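Local coordinates for trehalose synthase regulatory protein (Candida albicans, PDB 5HUS) that probably serves as a regulatory subunit of the trehalose synthase complex, with a C-terminal domain built like a trehalose-phosphatase of the HAD superfamily, at residues V4-N9 with L301-S306; I95-N100 with D146-F151; N109-A114 with Y220-I225; H241-V246 with K268-T273. All coordinates share one frame; numbering follows the deposited sequence.

Along the chain, interaction 1 joins the two termini and encloses the other three; interactions 2 and 3 cross, their segments alternating, and interaction 4 follows both. All four reach the nine-stranded mixed sheet. Interaction 1 lies at one outermost strand, 4-5, and interaction 3 at the other, 111-112; their centres are about 33 Å apart. Interaction 4 lies about 19 Å from interaction 1, centre to centre, and pairs two parallel strands. Interactions 2 and 3, about 16 Å apart between centres, touch where Asn-100 meets Leu-113 and Ala-114. Interaction 2 also links this sheet to the separate four-stranded antiparallel sheet, consistent with the core-and-cap build of HAD proteins.

Interaction 1. Residues V4-N9 with L301-S306; sequences VPFTKN and LCILNS
The Phe-6 ring meets Ile-303 of the last helix of the chain. Its CG stands anti to the backbone N (chi1 -168°), which carries the ring along the flank of that helix: Phe-6 CE1 comes 3.4 Å from Ile-303 CG2, in an oblique approach. The two side chains run antiparallel alongside one another, and the end methyl Ile-303 CD1 reaches back toward the root of the phenyl, 3.6 Å from Phe-6 CD1 and 3.3 Å from the carbonyl O of Phe-6. Leu-304 takes the ring edge instead and lies across it, its CD2 near the ring plane, 3.9 Å from Phe-6 CZ. Thr-7 points its side chain away and uses OG1 as the N-cap of helix 8-15, bonding to the N of Ala-10; the Thr-7 carbonyl O sits 3.6 Å from Ile-303 CG2. Next comes Lys-8, whose extended chain passes alongside Ser-306 with CD 3.8 Å from Ser-306 CB. The serine hydroxyl is engaged within its own segment: Ser-306 OG donates to Ile-303 O at 2.7 Å, in the carbonyl plane and on a lone pair, and the same oxygen also accepts from Ser-306 N. Two bonds thus fold the last residue back onto the carbonyl of Ile-303. Phe-11 of helix 8-15 packs on Phe-6, Ile-303 and Leu-304. The last helix, 297-304, thus packs on the link between the weakly bonded edge strand 4-5 and helix 8-15, consistent with the layered alpha/beta build of the Rossmann-like HAD core.

Interaction 2. Residues I95-N100 with D146-F151; sequences IAENGN and DATVRF
Glu-97 grips the turn at Asp-146 to Thr-148 through both carboxylate oxygens. OE1 accepts twice: from Ala-147 N at 2.9 Å, on the syn side and 23° out of the carboxylate plane, and from Thr-148 OG1 at 2.7 Å, which comes from above the opposite face of that plane. OE2 takes Asp-146 N at 3.0 Å, also on the syn side, so two successive backbone N-H groups and one hydroxyl fix the rotation of the carboxylate. With chi1 at 46° Thr-148 turns OG1, rather than its methyl, to the carboxylate, while CG2 goes to the Asn-100 amide, 3.7 Å from Asn-100 ND2. A water lies near both Glu-97 OE2 and Asp-146 OD2, two oxygens 4.0 Å apart; Asp-146 OD2 has its salt bridge with Arg-79. Asn-100 ND2 donates to the Glu-97 carbonyl O at 2.8 Å and holds the turn 97-100 together. A second water donates to both Asn-100 OD1 and Ala-147 O. Farther out, the Ala-147 methyl packs against the Asn-100 amide, Ala-147 CB 3.5 Å from Asn-100 CG. The buried contact joins the end of strand 93-96 in the large sheet to strand 149-152 of the four-stranded antiparallel sheet, consistent with the junction of core and cap in HAD proteins. Helix 116-136 packs on Ala-147 through Leu-119, helix 200-213 meets Asn-100 through Ile-200, and Gln-196 of strand 192-197 touches Thr-148.

Interaction 3. Residues N109-A114 with Y220-I225; sequences NWISLA and YVVTHI
Ile-225 swings CG1 anti to the backbone N; chi1 -162° and chi2 69° together bring CD1 between Ile-111 and Leu-113. Leu-113 answers with CG likewise opposite its own N (chi1 -168°), while Ile-111 keeps its CG1-CD1 arm stretched toward the helix. Each branch of Ile-111 therefore has its own partner. The methyl CG2 meets Ile-225 CD1 at 3.8 Å, the two side chains passing in opposing senses; Ile-111 CD1 touches Val-221 CG1 at 4.0 Å. The next residue, Val-222, holds its CG2 4.3 Å from Ile-111 CG1, a looser approach. Leu-113 CD1 closes the cluster at 4.0 Å from Ile-225 CD1. One carbonyl belongs to the seam as well, since Ser-112 O lies 3.7 Å from Ile-225 CG1. The Ser-112 hydroxyl serves its own segment, OG donating to Ala-114 O at 2.6 Å. At the helix end, His-224 ND1 donates to Tyr-220 O at 2.9 Å, and His-224 N reaches the same oxygen from the opposite face of the carbonyl plane, with the imidazole ND1 lying over one face of the Tyr-220 ring, offset toward its rim. Strand 111-112 is one of the two outermost strands of the large sheet, paired through Ile-111 with Val-102 of strand 101-103. Helix 218-223 and the turn after it cover this edge, Val-221 packing also on Leu-207 and Cys-211 of helix 200-213 and Leu-113 on Ile-200 and Lys-203.

Interaction 4. Residues H241-V246 with K268-T273; sequences HEVAAV and KDIGNT
Ile-270 overlaps Val-246 by its CG2 methyl, 3.7 Å from Val-246 CG2, the two side chains roughly perpendicular. With chi1 at -69°, Ile-270 CG2 lies anti to the backbone N and CG1 beside it, which turns the CG2 methyl onto Val-246 and the Ala-244 backbone. There it lies against the peptide joining Ala-244 to Ala-245, 3.7 Å from Ala-244 C, and also meets Val-243 CG1 at a longer 4.4 Å. Beyond it the chains pair as parallel strands: Asn-272 N donates to Ala-244 O at 3.2 Å, and Asn-272 O accepts from Val-246 N at 3.0 Å. Two CA-H...O contacts reinforce this ladder, from Ala-245 CA to Asn-272 O and from Thr-273 CA to Val-246 O. Ala-245 and Asn-272 share one face of the sheet, their CB atoms 3.9 Å apart, and Val-246 and Thr-273 share the other. Asn-272 ND2 bonds to the carbonyl O of Trp-14. Before the strands begin, the His-241 ring meets Asp-269 O obliquely, CE1 at 3.1 Å. Strands 243-250 and 272-278 form a beta-alpha-beta unit through helix 254-265. Strand 20-26 pairs with 243-250 on its other side, while Leu-209 of helix 200-213 packs on Val-243, Val-246 and Ile-270.

Interaction 1. Residues V4-N9 with L301-S306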
loop_
_atom_site.group_PDB
_atom_site.type_symbol
_atom_site.label_atom_id
_atom_site.label_comp_id
_atom_site.label_asym_id
_atom_site.label_seq_id
_atom_site.Cartn_x
_atom_site.Cartn_y
_atom_site.Cartn_z
ATOM N N VAL A 4 -8.574 -16.830 -12.028
ATOM C CA VAL A 4 -8.809 -16.482 -13.418
ATOM C C VAL A 4 -7.759 -15.457 -13.844
ATOM O O VAL A 4 -7.490 -14.494 -13.120
ATOM C CB VAL A 4 -10.236 -15.932 -13.642
ATOM C CG1 VAL A 4 -10.584 -14.896 -12.586
ATOM C CG2 VAL A 4 -10.382 -15.360 -15.047
ATOM N N PRO A 5 -7.125 -15.689 -15.000
ATOM C CA PRO A 5 -6.119 -14.760 -15.519
ATOM C C PRO A 5 -6.687 -13.377 -15.819
ATOM O O PRO A 5 -7.746 -13.254 -16.431
ATOM C CB PRO A 5 -5.647 -15.444 -16.806
ATOM C CG PRO A 5 -5.902 -16.892 -16.568
ATOM C CD PRO A 5 -7.178 -16.935 -15.783
ATOM N N PHE A 6 -5.977 -12.349 -15.370
ATOM C CA PHE A 6 -6.292 -10.970 -15.713
ATOM C C PHE A 6 -6.111 -10.785 -17.223
ATOM O O PHE A 6 -5.076 -11.154 -17.782
ATOM C CB PHE A 6 -5.389 -10.022 -14.907
ATOM C CG PHE A 6 -5.798 -8.576 -14.951
ATOM C CD1 PHE A 6 -4.843 -7.585 -15.146
ATOM C CD2 PHE A 6 -7.116 -8.200 -14.774
ATOM C CE1 PHE A 6 -5.200 -6.247 -15.175
ATOM C CE2 PHE A 6 -7.484 -6.863 -14.807
ATOM C CZ PHE A 6 -6.524 -5.884 -15.009
ATOM N N THR A 7 -7.130 -10.246 -17.885
ATOM C CA THR A 7 -7.093 -10.048 -19.331
ATOM C C THR A 7 -7.536 -8.638 -19.704
ATOM O O THR A 7 -8.113 -7.924 -18.888
ATOM C CB THR A 7 -7.996 -11.061 -20.064
ATOM O OG1 THR A 7 -9.358 -10.850 -19.676
ATOM C CG2 THR A 7 -7.596 -12.491 -19.723
ATOM N N LYS A 8 -7.263 -8.239 -20.942
ATOM C CA LYS A 8 -7.728 -6.948 -21.442
ATOM C C LYS A 8 -9.249 -6.863 -21.425
ATOM O O LYS A 8 -9.815 -5.807 -21.141
ATOM C CB LYS A 8 -7.211 -6.695 -22.863
ATOM C CG LYS A 8 -5.704 -6.537 -22.955
ATOM C CD LYS A 8 -5.273 -6.060 -24.336
ATOM C CE LYS A 8 -3.764 -5.900 -24.407
ATOM N NZ LYS A 8 -3.322 -5.219 -25.655
ATOM N N ASN A 9 -9.910 -7.976 -21.731
ATOM C CA ASN A 9 -11.367 -8.010 -21.749
ATOM C C ASN A 9 -11.958 -7.788 -20.366
ATOM O O ASN A 9 -12.909 -7.023 -20.211
ATOM C CB ASN A 9 -11.875 -9.333 -22.324
ATOM C CG ASN A 9 -11.722 -9.408 -23.829
ATOM O OD1 ASN A 9 -11.650 -8.382 -24.504
ATOM N ND2 ASN A 9 -11.674 -10.621 -24.363
ATOM N N LEU A 301 0.774 -4.011 -16.482
ATOM C CA LEU A 301 0.729 -2.632 -16.959
ATOM C C LEU A 301 0.233 -2.552 -18.408
ATOM O O LEU A 301 -0.455 -1.604 -18.784
ATOM C CB LEU A 301 2.103 -1.970 -16.818
ATOM C CG LEU A 301 2.631 -1.875 -15.382
ATOM C CD1 LEU A 301 3.966 -1.142 -15.314
ATOM C CD2 LEU A 301 1.605 -1.207 -14.478
ATOM N N CYS A 302 0.570 -3.551 -19.214
ATOM C CA CYS A 302 0.123 -3.566 -20.605
ATOM C C CYS A 302 -1.396 -3.693 -20.696
ATOM O O CYS A 302 -2.034 -3.065 -21.544
ATOM C CB CYS A 302 0.805 -4.696 -21.373
ATOM S SG CYS A 302 2.515 -4.314 -21.830
ATOM N N ILE A 303 -1.975 -4.487 -19.805
ATOM C CA ILE A 303 -3.424 -4.614 -19.740
ATOM C C ILE A 303 -4.062 -3.307 -19.268
ATOM O O ILE A 303 -5.023 -2.827 -19.868
ATOM C CB ILE A 303 -3.849 -5.763 -18.808
ATOM C CG1 ILE A 303 -3.457 -7.111 -19.420
ATOM C CG2 ILE A 303 -5.350 -5.715 -18.556
ATOM C CD1 ILE A 303 -3.581 -8.283 -18.464
ATOM N N LEU A 304 -3.514 -2.721 -18.204
ATOM C CA LEU A 304 -4.055 -1.473 -17.667
ATOM C C LEU A 304 -3.921 -0.304 -18.640
ATOM O O LEU A 304 -4.658 0.676 -18.546
ATOM C CB LEU A 304 -3.368 -1.107 -16.347
ATOM C CG LEU A 304 -3.516 -2.070 -15.174
ATOM C CD1 LEU A 304 -2.734 -1.518 -13.983
ATOM C CD2 LEU A 304 -4.976 -2.281 -14.814
ATOM N N ASN A 305 -2.977 -0.397 -19.570
ATOM C CA ASN A 305 -2.756 0.703 -20.499
ATOM C C ASN A 305 -3.519 0.502 -21.805
ATOM O O ASN A 305 -3.527 1.376 -22.671
ATOM C CB ASN A 305 -1.263 0.873 -20.788
ATOM C CG ASN A 305 -0.953 2.189 -21.467
ATOM O OD1 ASN A 305 -1.158 3.256 -20.891
ATOM N ND2 ASN A 305 -0.463 2.122 -22.701
ATOM N N SER A 306 -4.162 -0.652 -21.939
ATOM C CA SER A 306 -4.891 -0.971 -23.170
ATOM C C SER A 306 -6.168 -0.147 -23.294
ATOM O O SER A 306 -6.766 -0.071 -24.371
ATOM C CB SER A 306 -5.223 -2.460 -23.227
ATOM O OG SER A 306 -6.219 -2.800 -22.280
#

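Interaction 2. Residues I95-N100 with D146-F151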
loop_
_atom_site.group_PDB
_atom_site.type_symbol
_atom_site.label_atom_id
_atom_site.label_comp_id
_atom_site.label_asym_id
_atom_site.label_seq_id
_atom_site.Cartn_x
_atom_site.Cartn_y
_atom_site.Cartn_z
ATOM N N ILE A 95 0.929 7.292 -2.393
ATOM C CA ILE A 95 0.613 6.932 -1.016
ATOM C C ILE A 95 1.896 6.367 -0.404
ATOM O O ILE A 95 2.397 5.338 -0.856
ATOM C CB ILE A 95 -0.538 5.911 -0.934
ATOM C CG1 ILE A 95 -1.771 6.430 -1.674
ATOM C CG2 ILE A 95 -0.907 5.659 0.515
ATOM C CD1 ILE A 95 -2.839 5.369 -1.889
ATOM N N ALA A 96 2.434 7.058 0.600
ATOM C CA ALA A 96 3.741 6.722 1.166
ATOM C C ALA A 96 3.627 5.991 2.496
ATOM O O ALA A 96 2.634 6.139 3.212
ATOM C CB ALA A 96 4.579 7.985 1.350
ATOM N N GLU A 97 4.663 5.216 2.815
ATOM C CA GLU A 97 4.724 4.401 4.033
ATOM C C GLU A 97 3.426 3.641 4.257
ATOM O O GLU A 97 2.851 3.640 5.353
ATOM C CB GLU A 97 5.074 5.264 5.252
ATOM C CG GLU A 97 6.450 5.923 5.120
ATOM C CD GLU A 97 7.024 6.398 6.442
ATOM O OE1 GLU A 97 6.860 5.695 7.469
ATOM O OE2 GLU A 97 7.657 7.473 6.448
ATOM N N ASN A 98 2.971 3.013 3.180
ATOM C CA ASN A 98 1.831 2.109 3.187
ATOM C C ASN A 98 0.528 2.766 3.611
ATOM O O ASN A 98 -0.401 2.083 4.014
ATOM C CB ASN A 98 2.125 0.903 4.085
ATOM C CG ASN A 98 1.253 -0.285 3.764
ATOM O OD1 ASN A 98 0.832 -1.022 4.659
ATOM N ND2 ASN A 98 0.956 -0.472 2.482
ATOM N N GLY A 99 0.449 4.087 3.507
ATOM C CA GLY A 99 -0.797 4.760 3.817
ATOM C C GLY A 99 -0.704 5.920 4.790
ATOM O O GLY A 99 -1.654 6.696 4.910
ATOM N N ASN A 100 0.424 6.051 5.481
ATOM C CA ASN A 100 0.564 7.113 6.482
ATOM C C ASN A 100 0.534 8.514 5.875
ATOM O O ASN A 100 0.171 9.480 6.543
ATOM C CB ASN A 100 1.857 6.922 7.281
ATOM C CG ASN A 100 1.753 5.785 8.264
ATOM O OD1 ASN A 100 1.164 5.931 9.341
ATOM N ND2 ASN A 100 2.307 4.632 7.895
ATOM N N ASP A 146 9.393 7.661 8.851
ATOM C CA ASP A 146 8.731 8.689 9.654
ATOM C C ASP A 146 7.571 8.134 10.478
ATOM O O ASP A 146 7.264 8.656 11.555
ATOM C CB ASP A 146 8.241 9.836 8.768
ATOM C CG ASP A 146 9.382 10.565 8.080
ATOM O OD1 ASP A 146 10.503 10.560 8.626
ATOM O OD2 ASP A 146 9.162 11.130 6.991
ATOM N N ALA A 147 6.938 7.070 9.984
ATOM C CA ALA A 147 5.760 6.504 10.643
ATOM C C ALA A 147 5.756 4.978 10.619
ATOM O O ALA A 147 4.754 4.347 10.957
ATOM C CB ALA A 147 4.483 7.041 9.993
ATOM N N THR A 148 6.874 4.387 10.212
ATOM C CA THR A 148 7.008 2.939 10.218
ATOM C C THR A 148 8.417 2.574 10.639
ATOM O O THR A 148 9.346 3.368 10.483
ATOM C CB THR A 148 6.688 2.313 8.828
ATOM O OG1 THR A 148 7.354 3.047 7.803
ATOM C CG2 THR A 148 5.207 2.357 8.544
ATOM N N VAL A 149 8.567 1.388 11.213
ATOM C CA VAL A 149 9.882 0.885 11.588
ATOM C C VAL A 149 9.999 -0.535 11.058
ATOM O O VAL A 149 9.057 -1.325 11.168
ATOM C CB VAL A 149 10.110 0.909 13.118
ATOM C CG1 VAL A 149 11.521 0.435 13.457
ATOM C CG2 VAL A 149 9.863 2.313 13.688
ATOM N N ARG A 150 11.144 -0.853 10.464
ATOM C CA ARG A 150 11.352 -2.194 9.936
ATOM C C ARG A 150 12.623 -2.812 10.512
ATOM O O ARG A 150 13.699 -2.218 10.462
ATOM C CB ARG A 150 11.403 -2.172 8.406
ATOM C CG ARG A 150 11.246 -3.549 7.779
ATOM C CD ARG A 150 11.173 -3.485 6.255
ATOM N NE ARG A 150 9.918 -2.921 5.763
ATOM C CZ ARG A 150 8.951 -3.634 5.194
ATOM N NH1 ARG A 150 9.088 -4.944 5.039
ATOM N NH2 ARG A 150 7.844 -3.038 4.772
ATOM N N PHE A 151 12.472 -4.009 11.071
ATOM C CA PHE A 151 13.575 -4.748 11.668
ATOM C C PHE A 151 14.025 -5.810 10.668
ATOM O O PHE A 151 13.327 -6.795 10.455
ATOM C CB PHE A 151 13.129 -5.378 12.994
ATOM C CG PHE A 151 14.204 -6.147 13.719
ATOM C CD1 PHE A 151 15.545 -5.852 13.538
ATOM C CD2 PHE A 151 13.863 -7.165 14.597
ATOM C CE1 PHE A 151 16.523 -6.566 14.213
ATOM C CE2 PHE A 151 14.836 -7.879 15.272
ATOM C CZ PHE A 151 16.167 -7.579 15.076
HETATM O O HOH W 1 7.634 9.711 5.000
HETATM O O HOH W 2 2.103 3.668 10.693
#

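Interaction 3. Residues N109-A114 with Y220-I225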
loop_
_atom_site.group_PDB
_atom_site.type_symbol
_atom_site.label_atom_id
_atom_site.label_comp_id
_atom_site.label_asym_id
_atom_site.label_seq_id
_atom_site.Cartn_x
_atom_site.Cartn_y
_atom_site.Cartn_z
ATOM N N ASN A 109 1.523 19.276 -1.666
ATOM C CA ASN A 109 1.811 18.881 -0.295
ATOM C C ASN A 109 1.268 17.507 0.064
ATOM O O ASN A 109 0.280 17.053 -0.503
ATOM C CB ASN A 109 1.243 19.921 0.669
ATOM C CG ASN A 109 1.965 21.241 0.577
ATOM O OD1 ASN A 109 3.193 21.281 0.480
ATOM N ND2 ASN A 109 1.213 22.332 0.595
ATOM N N TRP A 110 1.925 16.852 1.016
ATOM C CA TRP A 110 1.436 15.588 1.540
ATOM C C TRP A 110 0.388 15.804 2.606
ATOM O O TRP A 110 0.497 16.712 3.437
ATOM C CB TRP A 110 2.570 14.753 2.141
ATOM C CG TRP A 110 3.596 14.288 1.170
ATOM C CD1 TRP A 110 4.721 14.958 0.780
ATOM C CD2 TRP A 110 3.619 13.030 0.483
ATOM N NE1 TRP A 110 5.435 14.200 -0.119
ATOM C CE2 TRP A 110 4.780 13.011 -0.315
ATOM C CE3 TRP A 110 2.766 11.920 0.466
ATOM C CZ2 TRP A 110 5.113 11.925 -1.125
ATOM C CZ3 TRP A 110 3.096 10.841 -0.340
ATOM C CH2 TRP A 110 4.261 10.853 -1.128
ATOM N N ILE A 111 -0.617 14.944 2.579
ATOM C CA ILE A 111 -1.572 14.814 3.662
ATOM C C ILE A 111 -1.055 13.794 4.654
ATOM O O ILE A 111 -0.659 12.695 4.270
ATOM C CB ILE A 111 -2.942 14.359 3.158
ATOM C CG1 ILE A 111 -3.551 15.412 2.234
ATOM C CG2 ILE A 111 -3.864 14.044 4.340
ATOM C CD1 ILE A 111 -4.737 14.897 1.451
ATOM N N SER A 112 -1.047 14.155 5.929
ATOM C CA SER A 112 -0.624 13.216 6.955
ATOM C C SER A 112 -1.840 12.527 7.567
ATOM O O SER A 112 -2.558 13.102 8.388
ATOM C CB SER A 112 0.199 13.923 8.032
ATOM O OG SER A 112 0.728 12.985 8.956
ATOM N N LEU A 113 -2.077 11.293 7.142
ATOM C CA LEU A 113 -3.085 10.458 7.771
ATOM C C LEU A 113 -2.581 10.024 9.144
ATOM O O LEU A 113 -3.355 9.910 10.099
ATOM C CB LEU A 113 -3.403 9.255 6.881
ATOM C CG LEU A 113 -4.617 8.392 7.202
ATOM C CD1 LEU A 113 -5.859 9.232 7.468
ATOM C CD2 LEU A 113 -4.861 7.426 6.044
ATOM N N ALA A 114 -1.272 9.782 9.233
ATOM C CA ALA A 114 -0.615 9.558 10.512
ATOM C C ALA A 114 -0.789 10.800 11.378
ATOM O O ALA A 114 -0.706 11.924 10.881
ATOM C CB ALA A 114 0.867 9.241 10.312
ATOM N N TYR A 220 -10.307 20.509 3.097
ATOM C CA TYR A 220 -11.385 19.823 3.801
ATOM C C TYR A 220 -10.865 18.546 4.450
ATOM O O TYR A 220 -11.144 18.276 5.617
ATOM C CB TYR A 220 -12.542 19.499 2.851
ATOM C CG TYR A 220 -13.628 18.660 3.487
ATOM C CD1 TYR A 220 -14.697 19.256 4.144
ATOM C CD2 TYR A 220 -13.587 17.272 3.428
ATOM C CE1 TYR A 220 -15.691 18.491 4.729
ATOM C CE2 TYR A 220 -14.572 16.501 4.009
ATOM C CZ TYR A 220 -15.624 17.114 4.656
ATOM O OH TYR A 220 -16.602 16.338 5.234
ATOM N N VAL A 221 -10.109 17.765 3.685
ATOM C CA VAL A 221 -9.557 16.513 4.183
ATOM C C VAL A 221 -8.652 16.749 5.393
ATOM O O VAL A 221 -8.774 16.065 6.412
ATOM C CB VAL A 221 -8.765 15.775 3.087
ATOM C CG1 VAL A 221 -8.080 14.542 3.660
ATOM C CG2 VAL A 221 -9.687 15.394 1.946
ATOM N N VAL A 222 -7.751 17.721 5.281
ATOM C CA VAL A 222 -6.834 18.026 6.373
ATOM C C VAL A 222 -7.604 18.488 7.610
ATOM O O VAL A 222 -7.356 18.004 8.716
ATOM C CB VAL A 222 -5.794 19.090 5.951
ATOM C CG1 VAL A 222 -4.945 19.512 7.140
ATOM C CG2 VAL A 222 -4.912 18.544 4.830
ATOM N N THR A 223 -8.564 19.387 7.418
ATOM C CA THR A 223 -9.390 19.879 8.516
ATOM C C THR A 223 -10.173 18.749 9.180
ATOM O O THR A 223 -10.340 18.729 10.402
ATOM C CB THR A 223 -10.377 20.964 8.031
ATOM O OG1 THR A 223 -9.646 22.088 7.529
ATOM C CG2 THR A 223 -11.280 21.426 9.169
ATOM N N HIS A 224 -10.642 17.800 8.377
ATOM C CA HIS A 224 -11.453 16.710 8.906
ATOM C C HIS A 224 -10.694 15.385 8.960
ATOM O O HIS A 224 -11.288 14.325 8.812
ATOM C CB HIS A 224 -12.727 16.546 8.070
ATOM C CG HIS A 224 -13.617 17.752 8.087
ATOM N ND1 HIS A 224 -13.397 18.849 7.283
ATOM C CD2 HIS A 224 -14.718 18.035 8.822
ATOM C CE1 HIS A 224 -14.328 19.757 7.519
ATOM N NE2 HIS A 224 -15.140 19.289 8.449
ATOM N N ILE A 225 -9.388 15.442 9.206
ATOM C CA ILE A 225 -8.570 14.235 9.102
ATOM C C ILE A 225 -8.961 13.193 10.156
ATOM O O ILE A 225 -8.830 11.999 9.921
ATOM C CB ILE A 225 -7.054 14.559 9.199
ATOM C CG1 ILE A 225 -6.213 13.391 8.665
ATOM C CG2 ILE A 225 -6.642 14.942 10.628
ATOM C CD1 ILE A 225 -6.317 13.189 7.168
#

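Interaction 4. Residues H241-V246 with K268-T273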
loop_
_atom_site.group_PDB
_atom_site.type_symbol
_atom_site.label_atom_id
_atom_site.label_comp_id
_atom_site.label_asym_id
_atom_site.label_seq_id
_atom_site.Cartn_x
_atom_site.Cartn_y
_atom_site.Cartn_z
ATOM N N HIS A 241 -21.597 9.387 -6.112
ATOM C CA HIS A 241 -21.021 8.177 -6.660
ATOM C C HIS A 241 -20.193 8.589 -7.863
ATOM O O HIS A 241 -20.328 8.015 -8.939
ATOM C CB HIS A 241 -22.102 7.171 -7.061
ATOM C CG HIS A 241 -22.746 6.476 -5.903
ATOM N ND1 HIS A 241 -22.514 5.149 -5.609
ATOM C CD2 HIS A 241 -23.622 6.918 -4.968
ATOM C CE1 HIS A 241 -23.215 4.805 -4.544
ATOM N NE2 HIS A 241 -23.897 5.862 -4.136
ATOM N N GLU A 242 -19.355 9.611 -7.678
ATOM C CA GLU A 242 -18.512 10.112 -8.763
ATOM C C GLU A 242 -17.571 9.027 -9.269
ATOM O O GLU A 242 -17.253 8.986 -10.453
ATOM C CB GLU A 242 -17.709 11.334 -8.316
ATOM C CG GLU A 242 -18.549 12.563 -7.992
ATOM C CD GLU A 242 -18.974 13.330 -9.230
ATOM O OE1 GLU A 242 -18.549 12.954 -10.344
ATOM O OE2 GLU A 242 -19.733 14.313 -9.087
ATOM N N VAL A 243 -17.128 8.155 -8.370
ATOM C CA VAL A 243 -16.298 7.019 -8.759
ATOM C C VAL A 243 -17.175 5.791 -8.981
ATOM O O VAL A 243 -17.870 5.341 -8.070
ATOM C CB VAL A 243 -15.207 6.712 -7.703
ATOM C CG1 VAL A 243 -14.508 5.391 -8.020
ATOM C CG2 VAL A 243 -14.198 7.851 -7.642
ATOM N N ALA A 244 -17.141 5.259 -10.200
ATOM C CA ALA A 244 -17.979 4.128 -10.578
ATOM C C ALA A 244 -17.194 2.826 -10.713
ATOM O O ALA A 244 -17.776 1.764 -10.930
ATOM C CB ALA A 244 -18.706 4.436 -11.888
ATOM N N ALA A 245 -15.870 2.907 -10.593
ATOM C CA ALA A 245 -15.028 1.721 -10.685
ATOM C C ALA A 245 -13.760 1.889 -9.866
ATOM O O ALA A 245 -13.111 2.929 -9.945
ATOM C CB ALA A 245 -14.676 1.425 -12.136
ATOM N N VAL A 246 -13.421 0.864 -9.085
ATOM C CA VAL A 246 -12.189 0.854 -8.289
ATOM C C VAL A 246 -11.405 -0.427 -8.557
ATOM O O VAL A 246 -11.981 -1.518 -8.619
ATOM C CB VAL A 246 -12.473 0.969 -6.777
ATOM C CG1 VAL A 246 -11.165 1.018 -5.988
ATOM C CG2 VAL A 246 -13.313 2.198 -6.479
ATOM N N LYS A 268 -20.528 -3.129 -2.970
ATOM C CA LYS A 268 -21.843 -2.694 -2.505
ATOM C C LYS A 268 -22.017 -1.178 -2.620
ATOM O O LYS A 268 -23.141 -0.681 -2.687
ATOM C CB LYS A 268 -22.073 -3.125 -1.054
ATOM C CG LYS A 268 -21.136 -2.451 -0.078
ATOM C CD LYS A 268 -21.502 -2.727 1.371
ATOM C CE LYS A 268 -20.534 -2.009 2.301
ATOM N NZ LYS A 268 -20.889 -2.185 3.735
ATOM N N ASP A 269 -20.903 -0.451 -2.643
ATOM C CA ASP A 269 -20.928 1.011 -2.599
ATOM C C ASP A 269 -20.511 1.680 -3.907
ATOM O O ASP A 269 -20.937 2.795 -4.205
ATOM C CB ASP A 269 -20.014 1.519 -1.481
ATOM C CG ASP A 269 -20.500 1.122 -0.103
ATOM O OD1 ASP A 269 -21.715 1.236 0.153
ATOM O OD2 ASP A 269 -19.664 0.695 0.720
ATOM N N ILE A 270 -19.658 1.012 -4.677
ATOM C CA ILE A 270 -19.035 1.657 -5.826
ATOM C C ILE A 270 -19.634 1.223 -7.157
ATOM O O ILE A 270 -19.992 2.065 -7.982
ATOM C CB ILE A 270 -17.517 1.396 -5.843
ATOM C CG1 ILE A 270 -16.846 2.135 -4.686
ATOM C CG2 ILE A 270 -16.909 1.835 -7.171
ATOM C CD1 ILE A 270 -17.129 3.622 -4.668
ATOM N N GLY A 271 -19.744 -0.082 -7.377
ATOM C CA GLY A 271 -20.333 -0.567 -8.614
ATOM C C GLY A 271 -19.487 -1.624 -9.293
ATOM O O GLY A 271 -19.802 -2.812 -9.238
ATOM N N ASN A 272 -18.418 -1.188 -9.954
ATOM C CA ASN A 272 -17.415 -2.108 -10.467
ATOM C C ASN A 272 -16.189 -2.102 -9.566
ATOM O O ASN A 272 -15.679 -1.037 -9.220
ATOM C CB ASN A 272 -17.019 -1.746 -11.897
ATOM C CG ASN A 272 -17.991 -2.286 -12.917
ATOM O OD1 ASN A 272 -19.078 -2.745 -12.567
ATOM N ND2 ASN A 272 -17.603 -2.244 -14.188
ATOM N N THR A 273 -15.756 -3.290 -9.152
ATOM C CA THR A 273 -14.527 -3.443 -8.379
ATOM C C THR A 273 -13.733 -4.586 -8.983
ATOM O O THR A 273 -14.302 -5.513 -9.555
ATOM C CB THR A 273 -14.787 -3.717 -6.870
ATOM O OG1 THR A 273 -15.403 -5.003 -6.704
ATOM C CG2 THR A 273 -15.682 -2.642 -6.264
#